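Local structure of DNA photolyase (Agrobacterium tumefaciens, 4U63) at residues Q149-L157 against I297-F308; I367-H375 against A401-S409. The protein probably repairs cyclobutane pyrimidine dimers in ultraviolet-damaged DNA with light, using a bound FAD and a methenyltetrahydrofolate antenna chromophore. All blocks are in the same frame, centred on the assembly; numbering follows the deposited sequence. Where two conformers were deposited one is given.

Contact 1 (Q149-L157 against I297-F308); sequences QLLHEPSRL and IVWREFCYHLLF. With FAD (flavin-adenine dinucleotide), chain C; SO4 (sulfate ion), chain D.
E301 bends at chi2 (-71°, after chi1 -63°), which lays its carboxylate against the backbone of L150-H152, while R300, one residue earlier on the helix, runs extended as far as NE, CG anti to its backbone N, with the guanidinium swung round at the end to reach the carbonyl of Q149. The carboxylate takes three bonds. E301 OE2 receives the amide of L151 on its syn side, though from well out of the carboxylate plane, N to OE2 2.8 Å. E301 OE1 accepts from the backbone N of H152, which comes from above that plane, and from H152 ND1 at 2.7 Å. This last bond is almost straight (173°), lies in the imidazole plane and uses the anti lone pair; it should fix the rotation of the H152 ring. The far nitrogen, H152 NE2, stands 3.1 Å from H305 ND1 and hydrogen-bonds to it, the two rings meeting rim to rim, and Y165 N bonds to H305 NE2.

In fold terms, the loop that follows the last strand of the parallel sheet in the N-terminal photolyase α/β domain is pinned here to helix 287-309 of the helical FAD-binding domain. R300 grips Q149 O end-on with both terminal nitrogens, NH1 at 3.0 Å from that oxygen, and water 1 joins R300 NH2 to Q149 NE2; Q149 OE1 turns to Y121 N.

Apolar groups fill in around these bonds. L150 CD2 makes an off-centre CH-pi contact with the Y304 ring, 4.1 Å from its centroid, and the hydroxyl of that tyrosine is bound by D395. At the more open end, P154 CB abuts F308 CB at 3.7 Å, and the P154-S155 backbone lies over one face of the F308 ring, with S155 CB 3.5 Å from F308 CZ.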
loop_
_atom_site.group_PDB
_atom_site.type_symbol
_atom_site.label_atom_id
_atom_site.label_comp_id
_atom_site.label_asym_id
_atom_site.label_seq_id
_atom_site.Cartn_x
_atom_site.Cartn_y
_atom_site.Cartn_z
ATOM N N GLN A 149 4.992 -12.934 0.326
ATOM C CA GLN A 149 4.606 -11.542 0.527
ATOM C C GLN A 149 5.813 -10.654 0.852
ATOM O O GLN A 149 5.861 -9.496 0.429
ATOM C CB GLN A 149 3.564 -11.420 1.647
ATOM C CG GLN A 149 3.062 -9.990 1.863
ATOM C CD GLN A 149 2.119 -9.862 3.039
ATOM O OE1 GLN A 149 2.038 -10.738 3.865
ATOM N NE2 GLN A 149 1.408 -8.745 3.113
ATOM N N LEU A 150 6.768 -11.206 1.613
ATOM C CA LEU A 150 7.955 -10.491 2.050
ATOM C C LEU A 150 9.245 -11.217 1.674
ATOM O O LEU A 150 9.298 -12.444 1.617
ATOM C CB LEU A 150 7.924 -10.337 3.582
ATOM C CG LEU A 150 6.736 -9.593 4.202
ATOM C CD1 LEU A 150 6.803 -9.645 5.719
ATOM C CD2 LEU A 150 6.685 -8.153 3.722
ATOM N N LEU A 151 10.287 -10.438 1.451
ATOM C CA LEU A 151 11.642 -10.947 1.247
ATOM C C LEU A 151 12.222 -11.583 2.498
ATOM O O LEU A 151 13.038 -12.506 2.402
ATOM C CB LEU A 151 12.568 -9.812 0.812
ATOM C CG LEU A 151 12.259 -9.140 -0.522
ATOM C CD1 LEU A 151 13.170 -7.944 -0.722
ATOM C CD2 LEU A 151 12.410 -10.139 -1.648
ATOM N N HIS A 152 11.815 -11.095 3.666
ATOM C CA HIS A 152 12.345 -11.616 4.947
ATOM C C HIS A 152 11.216 -12.194 5.779
ATOM O O HIS A 152 10.040 -11.959 5.496
ATOM C CB HIS A 152 13.106 -10.514 5.709
ATOM C CG HIS A 152 12.254 -9.705 6.638
ATOM N ND1 HIS A 152 11.346 -8.775 6.191
ATOM C CD2 HIS A 152 12.179 -9.681 7.992
ATOM C CE1 HIS A 152 10.739 -8.217 7.220
ATOM N NE2 HIS A 152 11.226 -8.747 8.325
ATOM N N GLU A 153 11.591 -12.949 6.808
ATOM C CA GLU A 153 10.653 -13.552 7.734
ATOM C C GLU A 153 10.706 -12.728 9.019
ATOM O O GLU A 153 11.679 -12.815 9.743
ATOM C CB GLU A 153 11.026 -15.019 7.996
ATOM C CG GLU A 153 10.487 -16.009 6.961
ATOM C CD GLU A 153 8.984 -16.304 7.110
ATOM O OE1 GLU A 153 8.490 -16.437 8.249
ATOM O OE2 GLU A 153 8.286 -16.424 6.087
ATOM N N PRO A 154 9.670 -11.893 9.277
ATOM C CA PRO A 154 9.798 -10.998 10.437
ATOM C C PRO A 154 9.929 -11.698 11.780
ATOM O O PRO A 154 10.538 -11.141 12.675
ATOM C CB PRO A 154 8.515 -10.148 10.405
ATOM C CG PRO A 154 7.619 -10.772 9.410
ATOM C CD PRO A 154 8.450 -11.603 8.490
ATOM N N SER A 155 9.380 -12.905 11.906
ATOM C CA SER A 155 9.437 -13.623 13.177
ATOM C C SER A 155 10.784 -14.308 13.417
ATOM O O SER A 155 11.051 -14.756 14.523
ATOM C CB SER A 155 8.314 -14.660 13.265
ATOM O OG SER A 155 8.546 -15.750 12.397
ATOM N N ARG A 156 11.621 -14.396 12.393
ATOM C CA ARG A 156 12.916 -15.062 12.506
ATOM C C ARG A 156 14.116 -14.119 12.426
ATOM O O ARG A 156 15.126 -14.355 13.077
ATOM C CB ARG A 156 13.028 -16.127 11.417
ATOM C CG ARG A 156 11.918 -17.173 11.449
ATOM C CD ARG A 156 12.169 -18.252 10.406
ATOM N NE ARG A 156 10.941 -18.957 10.025
ATOM C CZ ARG A 156 10.734 -19.571 8.853
ATOM N NH1 ARG A 156 11.669 -19.582 7.899
ATOM N NH2 ARG A 156 9.570 -20.179 8.622
ATOM N N LEU A 157 14.024 -13.066 11.632
ATOM C CA LEU A 157 15.162 -12.174 11.423
ATOM C C LEU A 157 15.444 -11.321 12.661
ATOM O O LEU A 157 14.566 -10.604 13.132
ATOM C CB LEU A 157 14.921 -11.258 10.223
ATOM C CG LEU A 157 16.118 -10.348 9.922
ATOM C CD1 LEU A 157 17.290 -11.131 9.340
ATOM C CD2 LEU A 157 15.708 -9.218 8.992
ATOM N N ILE A 297 12.126 -0.853 -1.691
ATOM C CA ILE A 297 11.527 -2.179 -1.499
ATOM C C ILE A 297 11.752 -2.653 -0.045
ATOM O O ILE A 297 10.856 -3.210 0.590
ATOM C CB ILE A 297 12.102 -3.213 -2.499
ATOM C CG1 ILE A 297 11.751 -2.830 -3.955
ATOM C CG2 ILE A 297 11.616 -4.629 -2.198
ATOM C CD1 ILE A 297 10.264 -2.807 -4.244
ATOM N N VAL A 298 12.957 -2.418 0.465
ATOM C CA VAL A 298 13.305 -2.806 1.830
ATOM C C VAL A 298 12.617 -1.918 2.883
ATOM O O VAL A 298 12.388 -2.380 4.009
ATOM C CB VAL A 298 14.838 -2.893 1.990
ATOM C CG1 VAL A 298 15.255 -3.116 3.432
ATOM C CG2 VAL A 298 15.372 -4.039 1.117
ATOM N N TRP A 299 12.281 -0.673 2.554
ATOM C CA TRP A 299 11.431 0.134 3.463
ATOM C C TRP A 299 10.068 -0.543 3.695
ATOM O O TRP A 299 9.567 -0.542 4.808
ATOM C CB TRP A 299 11.243 1.580 2.991
ATOM C CG TRP A 299 12.366 2.482 3.405
ATOM C CD1 TRP A 299 13.405 2.896 2.640
ATOM C CD2 TRP A 299 12.574 3.062 4.709
ATOM N NE1 TRP A 299 14.239 3.709 3.361
ATOM C CE2 TRP A 299 13.758 3.822 4.639
ATOM C CE3 TRP A 299 11.868 3.020 5.922
ATOM C CZ2 TRP A 299 14.257 4.536 5.727
ATOM C CZ3 TRP A 299 12.380 3.730 7.015
ATOM C CH2 TRP A 299 13.560 4.475 6.905
ATOM N N ARG A 300 9.491 -1.133 2.653
ATOM C CA ARG A 300 8.261 -1.931 2.817
ATOM C C ARG A 300 8.495 -3.096 3.794
ATOM O O ARG A 300 7.710 -3.310 4.729
ATOM C CB ARG A 300 7.733 -2.421 1.457
ATOM C CG ARG A 300 6.578 -3.416 1.531
ATOM C CD ARG A 300 6.002 -3.704 0.148
ATOM N NE ARG A 300 4.983 -4.758 0.179
ATOM C CZ ARG A 300 5.216 -6.070 0.147
ATOM N NH1 ARG A 300 6.461 -6.561 0.058
ATOM N NH2 ARG A 300 4.193 -6.915 0.190
ATOM N N GLU A 301 9.598 -3.819 3.586
ATOM C CA GLU A 301 9.995 -4.908 4.493
ATOM C C GLU A 301 10.091 -4.428 5.930
ATOM O O GLU A 301 9.585 -5.078 6.859
ATOM C CB GLU A 301 11.343 -5.490 4.075
ATOM C CG GLU A 301 11.348 -6.136 2.695
ATOM C CD GLU A 301 10.589 -7.443 2.651
ATOM O OE1 GLU A 301 10.689 -8.260 3.611
ATOM O OE2 GLU A 301 9.892 -7.667 1.638
ATOM N N PHE A 302 10.757 -3.288 6.111
ATOM C CA PHE A 302 10.988 -2.750 7.438
ATOM C C PHE A 302 9.670 -2.379 8.117
ATOM O O PHE A 302 9.498 -2.620 9.313
ATOM C CB PHE A 302 11.923 -1.546 7.349
ATOM C CG PHE A 302 12.381 -1.022 8.676
ATOM C CD1 PHE A 302 12.960 -1.869 9.622
ATOM C CD2 PHE A 302 12.279 0.349 8.978
ATOM C CE1 PHE A 302 13.394 -1.374 10.852
ATOM C CE2 PHE A 302 12.723 0.840 10.196
ATOM C CZ PHE A 302 13.280 -0.025 11.139
ATOM N N CYS A 303 8.740 -1.797 7.357
ATOM C CA CYS A 303 7.418 -1.468 7.912
ATOM C C CYS A 303 6.713 -2.721 8.447
ATOM O O CYS A 303 6.115 -2.693 9.538
ATOM C CB CYS A 303 6.555 -0.751 6.874
ATOM S SG CYS A 303 7.136 0.916 6.477
ATOM N N TYR A 304 6.790 -3.821 7.689
ATOM C CA TYR A 304 6.223 -5.100 8.133
ATOM C C TYR A 304 6.963 -5.666 9.357
ATOM O O TYR A 304 6.342 -6.269 10.229
ATOM C CB TYR A 304 6.160 -6.116 6.984
ATOM C CG TYR A 304 4.900 -5.977 6.164
ATOM C CD1 TYR A 304 3.747 -6.664 6.519
ATOM C CD2 TYR A 304 4.849 -5.147 5.049
ATOM C CE1 TYR A 304 2.584 -6.535 5.790
ATOM C CE2 TYR A 304 3.683 -5.017 4.315
ATOM C CZ TYR A 304 2.560 -5.721 4.689
ATOM O OH TYR A 304 1.394 -5.613 3.992
ATOM N N HIS A 305 8.280 -5.464 9.410
ATOM C CA HIS A 305 9.074 -5.871 10.582
ATOM C C HIS A 305 8.576 -5.176 11.843
ATOM O O HIS A 305 8.375 -5.805 12.894
ATOM C CB HIS A 305 10.553 -5.548 10.343
ATOM C CG HIS A 305 11.472 -6.255 11.266
ATOM N ND1 HIS A 305 11.816 -7.576 11.107
ATOM C CD2 HIS A 305 12.116 -5.830 12.371
ATOM C CE1 HIS A 305 12.629 -7.940 12.077
ATOM N NE2 HIS A 305 12.836 -6.895 12.849
ATOM N N LEU A 306 8.390 -3.865 11.733
ATOM C CA LEU A 306 7.914 -3.052 12.847
ATOM C C LEU A 306 6.493 -3.433 13.261
ATOM O O LEU A 306 6.196 -3.513 14.454
ATOM C CB LEU A 306 7.984 -1.559 12.487
ATOM C CG LEU A 306 9.385 -0.973 12.282
ATOM C CD1 LEU A 306 9.264 0.496 11.954
ATOM C CD2 LEU A 306 10.292 -1.161 13.490
ATOM N N LEU A 307 5.621 -3.679 12.286
ATOM C CA LEU A 307 4.248 -4.114 12.586
ATOM C C LEU A 307 4.221 -5.464 13.312
ATOM O O LEU A 307 3.460 -5.652 14.274
ATOM C CB LEU A 307 3.403 -4.181 11.317
ATOM C CG LEU A 307 1.937 -4.568 11.514
ATOM C CD1 LEU A 307 1.183 -3.519 12.333
ATOM C CD2 LEU A 307 1.267 -4.786 10.175
ATOM N N PHE A 308 5.061 -6.396 12.868
ATOM C CA PHE A 308 5.181 -7.685 13.554
ATOM C C PHE A 308 5.564 -7.514 15.025
ATOM O O PHE A 308 5.001 -8.158 15.906
ATOM C CB PHE A 308 6.214 -8.586 12.893
ATOM C CG PHE A 308 6.474 -9.836 13.675
ATOM C CD1 PHE A 308 5.676 -10.957 13.499
ATOM C CD2 PHE A 308 7.486 -9.877 14.625
ATOM C CE1 PHE A 308 5.896 -12.104 14.236
ATOM C CE2 PHE A 308 7.701 -11.017 15.368
ATOM C CZ PHE A 308 6.907 -12.134 15.170
HETATM P PA FAD C . 8.730 3.639 -5.546
HETATM O O1A FAD C . 9.551 4.854 -5.256
HETATM O O2A FAD C . 8.706 3.104 -6.939
HETATM O O5B FAD C . 9.182 2.525 -4.482
HETATM C C5B FAD C . 9.053 1.123 -4.745
HETATM C C4B FAD C . 8.280 0.411 -3.645
HETATM O O4B FAD C . 8.933 0.541 -2.383
HETATM C C3B FAD C . 6.888 0.959 -3.431
HETATM O O3B FAD C . 5.957 0.471 -4.411
HETATM C C2B FAD C . 6.592 0.508 -2.017
HETATM O O2B FAD C . 6.149 -0.850 -1.979
HETATM C C1B FAD C . 7.940 0.605 -1.347
HETATM N N9A FAD C . 8.157 1.870 -0.609
HETATM C C8A FAD C . 8.711 2.991 -1.105
HETATM N N7A FAD C . 8.795 3.952 -0.162
HETATM C C5A FAD C . 8.301 3.436 0.984
HETATM C C6A FAD C . 8.096 3.933 2.347
HETATM N N6A FAD C . 8.457 5.191 2.671
HETATM N N1A FAD C . 7.536 3.084 3.237
HETATM C C2A FAD C . 7.168 1.826 2.900
HETATM N N3A FAD C . 7.334 1.315 1.662
HETATM C C4A FAD C . 7.882 2.066 0.686
HETATM N N1 FAD C . 3.211 2.927 1.027
HETATM C C2 FAD C . 2.362 1.899 0.804
HETATM O O2 FAD C . 2.762 0.979 0.056
HETATM N N3 FAD C . 1.128 1.853 1.365
HETATM C C4 FAD C . 0.671 2.833 2.186
HETATM O O4 FAD C . -0.469 2.777 2.717
HETATM C C4X FAD C . 1.544 3.991 2.463
HETATM N N5 FAD C . 1.168 5.040 3.253
HETATM C C5X FAD C . 2.023 6.075 3.499
HETATM C C6 FAD C . 1.655 7.128 4.325
HETATM C C7 FAD C . 2.518 8.200 4.572
HETATM C C7M FAD C . 2.097 9.338 5.474
HETATM C C8 FAD C . 3.855 8.226 3.939
HETATM C C8M FAD C . 4.833 9.356 4.174
HETATM C C9 FAD C . 4.224 7.192 3.121
HETATM C C9A FAD C . 3.380 6.108 2.865
HETATM N N10 FAD C . 3.771 5.039 2.006
HETATM C C10 FAD C . 2.875 3.976 1.804
HETATM C "C1'" FAD C . 5.108 4.966 1.403
HETATM C "C2'" FAD C . 5.353 5.551 0.029
HETATM O "O2'" FAD C . 4.927 6.919 0.014
HETATM C "C3'" FAD C . 4.680 4.747 -1.066
HETATM O "O3'" FAD C . 5.063 3.377 -0.999
HETATM C "C4'" FAD C . 5.078 5.329 -2.422
HETATM O "O4'" FAD C . 4.497 6.623 -2.563
HETATM C "C5'" FAD C . 4.590 4.414 -3.527
HETATM O "O5'" FAD C . 4.930 4.917 -4.828
HETATM P P FAD C . 5.834 4.004 -5.793
HETATM O O1P FAD C . 5.970 4.711 -7.097
HETATM O O2P FAD C . 5.279 2.609 -5.863
HETATM O O3P FAD C . 7.236 3.980 -5.010
HETATM S S SO4 D . 9.208 -22.359 5.539
HETATM O O1 SO4 D . 8.096 -22.712 6.440
HETATM O O2 SO4 D . 9.425 -23.454 4.573
HETATM O O3 SO4 D . 10.432 -22.172 6.342
HETATM O O4 SO4 D . 8.901 -21.108 4.810
HETATM O O HOH W 1 1.580 -6.550 0.994
#

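Contact 2 (I367-H375 against A401-S409); sequences IVASFLIKH and ANWQWVAGS. With FAD (flavin-adenine dinucleotide), chain C.
W403 presents one face of its indole to helix 362-375, and A369 CB stands over the six-membered ring, 3.8 Å from its centroid and 23° off the normal, a CH-pi contact. The setting is a helix-helix packing inside the FAD-binding domain of the photolyase, where the axes of 367-375 and 401-407 pass 9.4 Å apart at a crossing angle of -53°. Round the same indole, I373 CD1 meets the edge, 3.8 Å from CE3 of W403, whereas L372 crosses the ring system at about a right angle and brings its CD2 near W403 CH2. The flavin methyl C7M lies over the same face as A369 CB, nearer the pyrrole part, and A369 CB approaches this methyl too, so the packing forms part of the wall round the dimethylbenzene end of the isoalloxazine.

One turn on, V406 holds CG1 anti to its backbone N (chi1 179°), which drives that methyl between A369 and S370, 3.4 Å from S370 N. I373 CD1 touches this methyl as well and reaches on to A407 CB. K374 extends alongside the end of helix 398-407, with its ammonium held by the carbonyls of R418 and F416. Two waters link K374 NZ to V406 O, water 3 only weakly on the lysine side; water 2 lies 2.8 Å from each of these two atoms.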
loop_
_atom_site.group_PDB
_atom_site.type_symbol
_atom_site.label_atom_id
_atom_site.label_comp_id
_atom_site.label_asym_id
_atom_site.label_seq_id
_atom_site.Cartn_x
_atom_site.Cartn_y
_atom_site.Cartn_z
ATOM N N ILE A 367 4.855 15.658 3.434
ATOM C CA ILE A 367 4.466 17.062 3.614
ATOM C C ILE A 367 3.034 17.192 4.138
ATOM O O ILE A 367 2.799 17.962 5.073
ATOM C CB ILE A 367 4.643 17.881 2.315
ATOM C CG1 ILE A 367 6.138 17.979 1.953
ATOM C CG2 ILE A 367 4.065 19.287 2.472
ATOM C CD1 ILE A 367 6.403 18.419 0.529
ATOM N N VAL A 368 2.085 16.450 3.551
ATOM C CA VAL A 368 0.684 16.581 3.978
ATOM C C VAL A 368 0.461 15.995 5.374
ATOM O O VAL A 368 -0.347 16.512 6.148
ATOM C CB VAL A 368 -0.338 15.991 2.970
ATOM C CG1 VAL A 368 -0.159 16.606 1.590
ATOM C CG2 VAL A 368 -0.301 14.472 2.918
ATOM N N ALA A 369 1.183 14.926 5.680
ATOM C CA ALA A 369 1.098 14.285 6.993
ATOM C C ALA A 369 1.624 15.236 8.060
ATOM O O ALA A 369 0.988 15.443 9.083
ATOM C CB ALA A 369 1.867 12.969 6.996
ATOM N N SER A 370 2.784 15.828 7.809
ATOM C CA SER A 370 3.344 16.805 8.722
ATOM C C SER A 370 2.422 18.021 8.884
ATOM O O SER A 370 2.247 18.535 9.994
ATOM C CB SER A 370 4.738 17.241 8.262
ATOM O OG SER A 370 5.323 18.090 9.231
ATOM N N PHE A 371 1.816 18.479 7.791
ATOM C CA PHE A 371 0.899 19.603 7.892
ATOM C C PHE A 371 -0.275 19.303 8.841
ATOM O O PHE A 371 -0.649 20.146 9.666
ATOM C CB PHE A 371 0.367 20.009 6.532
ATOM C CG PHE A 371 -0.360 21.318 6.555
ATOM C CD1 PHE A 371 0.342 22.509 6.460
ATOM C CD2 PHE A 371 -1.742 21.367 6.698
ATOM C CE1 PHE A 371 -0.308 23.723 6.494
ATOM C CE2 PHE A 371 -2.406 22.587 6.727
ATOM C CZ PHE A 371 -1.688 23.767 6.625
ATOM N N LEU A 372 -0.842 18.106 8.727
ATOM C CA LEU A 372 -1.951 17.706 9.592
ATOM C C LEU A 372 -1.557 17.650 11.069
ATOM O O LEU A 372 -2.230 18.220 11.924
ATOM C CB LEU A 372 -2.480 16.334 9.161
ATOM C CG LEU A 372 -3.695 15.814 9.923
ATOM C CD1 LEU A 372 -4.895 16.722 9.675
ATOM C CD2 LEU A 372 -4.007 14.386 9.530
ATOM N N ILE A 373 -0.445 16.974 11.341
ATOM C CA ILE A 373 0.010 16.692 12.712
ATOM C C ILE A 373 0.552 17.941 13.401
ATOM O O ILE A 373 0.261 18.192 14.580
ATOM C CB ILE A 373 1.111 15.597 12.687
ATOM C CG1 ILE A 373 0.519 14.276 12.175
ATOM C CG2 ILE A 373 1.751 15.396 14.065
ATOM C CD1 ILE A 373 1.548 13.301 11.657
ATOM N N LYS A 374 1.346 18.721 12.674
ATOM C CA LYS A 374 2.053 19.856 13.275
ATOM C C LYS A 374 1.368 21.183 13.036
ATOM O O LYS A 374 1.094 21.896 13.979
ATOM C CB LYS A 374 3.495 19.866 12.805
ATOM C CG LYS A 374 4.165 18.558 13.192
ATOM C CD LYS A 374 5.623 18.532 12.884
ATOM C CE LYS A 374 6.228 17.228 13.362
ATOM N NZ LYS A 374 7.671 17.205 13.076
ATOM N N HIS A 375 1.076 21.515 11.788
ATOM C CA HIS A 375 0.390 22.785 11.510
ATOM C C HIS A 375 -1.045 22.829 12.001
ATOM O O HIS A 375 -1.470 23.863 12.509
ATOM C CB HIS A 375 0.455 23.133 10.028
ATOM C CG HIS A 375 1.785 23.649 9.612
ATOM N ND1 HIS A 375 2.875 22.825 9.449
ATOM C CD2 HIS A 375 2.215 24.903 9.349
ATOM C CE1 HIS A 375 3.917 23.545 9.092
ATOM N NE2 HIS A 375 3.545 24.807 9.025
ATOM N N ALA A 401 3.248 2.829 9.858
ATOM C CA ALA A 401 4.663 3.108 10.142
ATOM C C ALA A 401 5.052 4.512 9.708
ATOM O O ALA A 401 5.692 5.248 10.446
ATOM C CB ALA A 401 5.559 2.095 9.463
ATOM N N ASN A 402 4.676 4.881 8.483
ATOM C CA ASN A 402 5.045 6.198 7.969
ATOM C C ASN A 402 4.383 7.343 8.728
ATOM O O ASN A 402 5.028 8.337 9.015
ATOM C CB ASN A 402 4.801 6.289 6.456
ATOM C CG ASN A 402 5.896 5.601 5.656
ATOM O OD1 ASN A 402 6.957 6.182 5.438
ATOM N ND2 ASN A 402 5.654 4.373 5.230
ATOM N N TRP A 403 3.108 7.196 9.068
ATOM C CA TRP A 403 2.443 8.191 9.923
ATOM C C TRP A 403 3.160 8.359 11.271
ATOM O O TRP A 403 3.383 9.491 11.723
ATOM C CB TRP A 403 0.964 7.850 10.124
ATOM C CG TRP A 403 0.118 8.289 8.960
ATOM C CD1 TRP A 403 -0.299 7.528 7.916
ATOM C CD2 TRP A 403 -0.382 9.604 8.734
ATOM N NE1 TRP A 403 -1.042 8.295 7.035
ATOM C CE2 TRP A 403 -1.099 9.577 7.516
ATOM C CE3 TRP A 403 -0.283 10.816 9.441
ATOM C CZ2 TRP A 403 -1.728 10.703 7.003
ATOM C CZ3 TRP A 403 -0.899 11.935 8.935
ATOM C CH2 TRP A 403 -1.616 11.875 7.716
ATOM N N GLN A 404 3.544 7.249 11.899
ATOM C CA GLN A 404 4.265 7.326 13.178
ATOM C C GLN A 404 5.620 8.037 13.058
ATOM O O GLN A 404 5.990 8.812 13.943
ATOM C CB GLN A 404 4.423 5.946 13.822
ATOM C CG GLN A 404 3.095 5.369 14.306
ATOM C CD GLN A 404 3.071 5.027 15.798
ATOM O OE1 GLN A 404 3.677 5.707 16.617
ATOM N NE2 GLN A 404 2.346 3.986 16.142
ATOM N N TRP A 405 6.348 7.794 11.968
ATOM C CA TRP A 405 7.634 8.489 11.750
ATOM C C TRP A 405 7.427 9.990 11.587
ATOM O O TRP A 405 8.150 10.782 12.179
ATOM C CB TRP A 405 8.393 7.926 10.544
ATOM C CG TRP A 405 8.990 6.571 10.776
ATOM C CD1 TRP A 405 9.628 6.124 11.914
ATOM C CD2 TRP A 405 9.030 5.487 9.851
ATOM N NE1 TRP A 405 10.047 4.829 11.740
ATOM C CE2 TRP A 405 9.698 4.412 10.489
ATOM C CE3 TRP A 405 8.575 5.312 8.539
ATOM C CZ2 TRP A 405 9.900 3.186 9.861
ATOM C CZ3 TRP A 405 8.776 4.091 7.926
ATOM C CH2 TRP A 405 9.437 3.046 8.582
ATOM N N VAL A 406 6.423 10.383 10.801
ATOM C CA VAL A 406 6.129 11.810 10.638
ATOM C C VAL A 406 5.723 12.438 11.989
ATOM O O VAL A 406 6.089 13.579 12.285
ATOM C CB VAL A 406 5.053 12.068 9.563
ATOM C CG1 VAL A 406 4.761 13.564 9.454
ATOM C CG2 VAL A 406 5.524 11.553 8.210
ATOM N N ALA A 407 4.998 11.670 12.798
ATOM C CA ALA A 407 4.518 12.110 14.123
ATOM C C ALA A 407 5.602 12.191 15.202
ATOM O O ALA A 407 5.352 12.730 16.282
ATOM C CB ALA A 407 3.395 11.196 14.593
ATOM N N GLY A 408 6.786 11.639 14.934
ATOM C CA GLY A 408 7.906 11.731 15.858
ATOM C C GLY A 408 8.184 10.504 16.713
ATOM O O GLY A 408 8.994 10.593 17.622
ATOM N N SER A 409 7.531 9.370 16.430
ATOM C CA SER A 409 7.821 8.091 17.143
ATOM C C SER A 409 8.716 7.158 16.302
ATOM O O SER A 409 8.453 6.955 15.141
ATOM C CB SER A 409 6.542 7.338 17.476
ATOM O OG SER A 409 5.842 7.936 18.547
HETATM P PA FAD C . 8.730 3.639 -5.546
HETATM O O1A FAD C . 9.551 4.854 -5.256
HETATM O O2A FAD C . 8.706 3.104 -6.939
HETATM O O5B FAD C . 9.182 2.525 -4.482
HETATM C C5B FAD C . 9.053 1.123 -4.745
HETATM C C4B FAD C . 8.280 0.411 -3.645
HETATM O O4B FAD C . 8.933 0.541 -2.383
HETATM C C3B FAD C . 6.888 0.959 -3.431
HETATM O O3B FAD C . 5.957 0.471 -4.411
HETATM C C2B FAD C . 6.592 0.508 -2.017
HETATM O O2B FAD C . 6.149 -0.850 -1.979
HETATM C C1B FAD C . 7.940 0.605 -1.347
HETATM N N9A FAD C . 8.157 1.870 -0.609
HETATM C C8A FAD C . 8.711 2.991 -1.105
HETATM N N7A FAD C . 8.795 3.952 -0.162
HETATM C C5A FAD C . 8.301 3.436 0.984
HETATM C C6A FAD C . 8.096 3.933 2.347
HETATM N N6A FAD C . 8.457 5.191 2.671
HETATM N N1A FAD C . 7.536 3.084 3.237
HETATM C C2A FAD C . 7.168 1.826 2.900
HETATM N N3A FAD C . 7.334 1.315 1.662
HETATM C C4A FAD C . 7.882 2.066 0.686
HETATM N N1 FAD C . 3.211 2.927 1.027
HETATM C C2 FAD C . 2.362 1.899 0.804
HETATM O O2 FAD C . 2.762 0.979 0.056
HETATM N N3 FAD C . 1.128 1.853 1.365
HETATM C C4 FAD C . 0.671 2.833 2.186
HETATM O O4 FAD C . -0.469 2.777 2.717
HETATM C C4X FAD C . 1.544 3.991 2.463
HETATM N N5 FAD C . 1.168 5.040 3.253
HETATM C C5X FAD C . 2.023 6.075 3.499
HETATM C C6 FAD C . 1.655 7.128 4.325
HETATM C C7 FAD C . 2.518 8.200 4.572
HETATM C C7M FAD C . 2.097 9.338 5.474
HETATM C C8 FAD C . 3.855 8.226 3.939
HETATM C C8M FAD C . 4.833 9.356 4.174
HETATM C C9 FAD C . 4.224 7.192 3.121
HETATM C C9A FAD C . 3.380 6.108 2.865
HETATM N N10 FAD C . 3.771 5.039 2.006
HETATM C C10 FAD C . 2.875 3.976 1.804
HETATM C "C1'" FAD C . 5.108 4.966 1.403
HETATM C "C2'" FAD C . 5.353 5.551 0.029
HETATM O "O2'" FAD C . 4.927 6.919 0.014
HETATM C "C3'" FAD C . 4.680 4.747 -1.066
HETATM O "O3'" FAD C . 5.063 3.377 -0.999
HETATM C "C4'" FAD C . 5.078 5.329 -2.422
HETATM O "O4'" FAD C . 4.497 6.623 -2.563
HETATM C "C5'" FAD C . 4.590 4.414 -3.527
HETATM O "O5'" FAD C . 4.930 4.917 -4.828
HETATM P P FAD C . 5.834 4.004 -5.793
HETATM O O1P FAD C . 5.970 4.711 -7.097
HETATM O O2P FAD C . 5.279 2.609 -5.863
HETATM O O3P FAD C . 7.236 3.980 -5.010
HETATM O O HOH W 2 8.125 14.636 13.975
HETATM O O HOH W 3 7.968 15.101 10.367
#

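The centres of the two contacts lie about 22 Å apart, yet helix 287-309 of contact 1 packs directly on helix 398-407 of contact 2. W405 reaches W299, L306 and F302 of the other helix: its CH2 is 3.4 Å from W299 CZ3, and its CZ2 touches L306 and F302. C303 SG meets A401 CB at 3.6 Å. FAD spans both contacts. Contact 1 offers R300, C303 and W299 to the adenine and I297 to its ribose, while contact 2 borders the flavin end. N402 serves both ends of the folded cofactor, hydrogen-bonding adenine N1A through ND2 (3.0 Å) and packing its CB on the flavin ring.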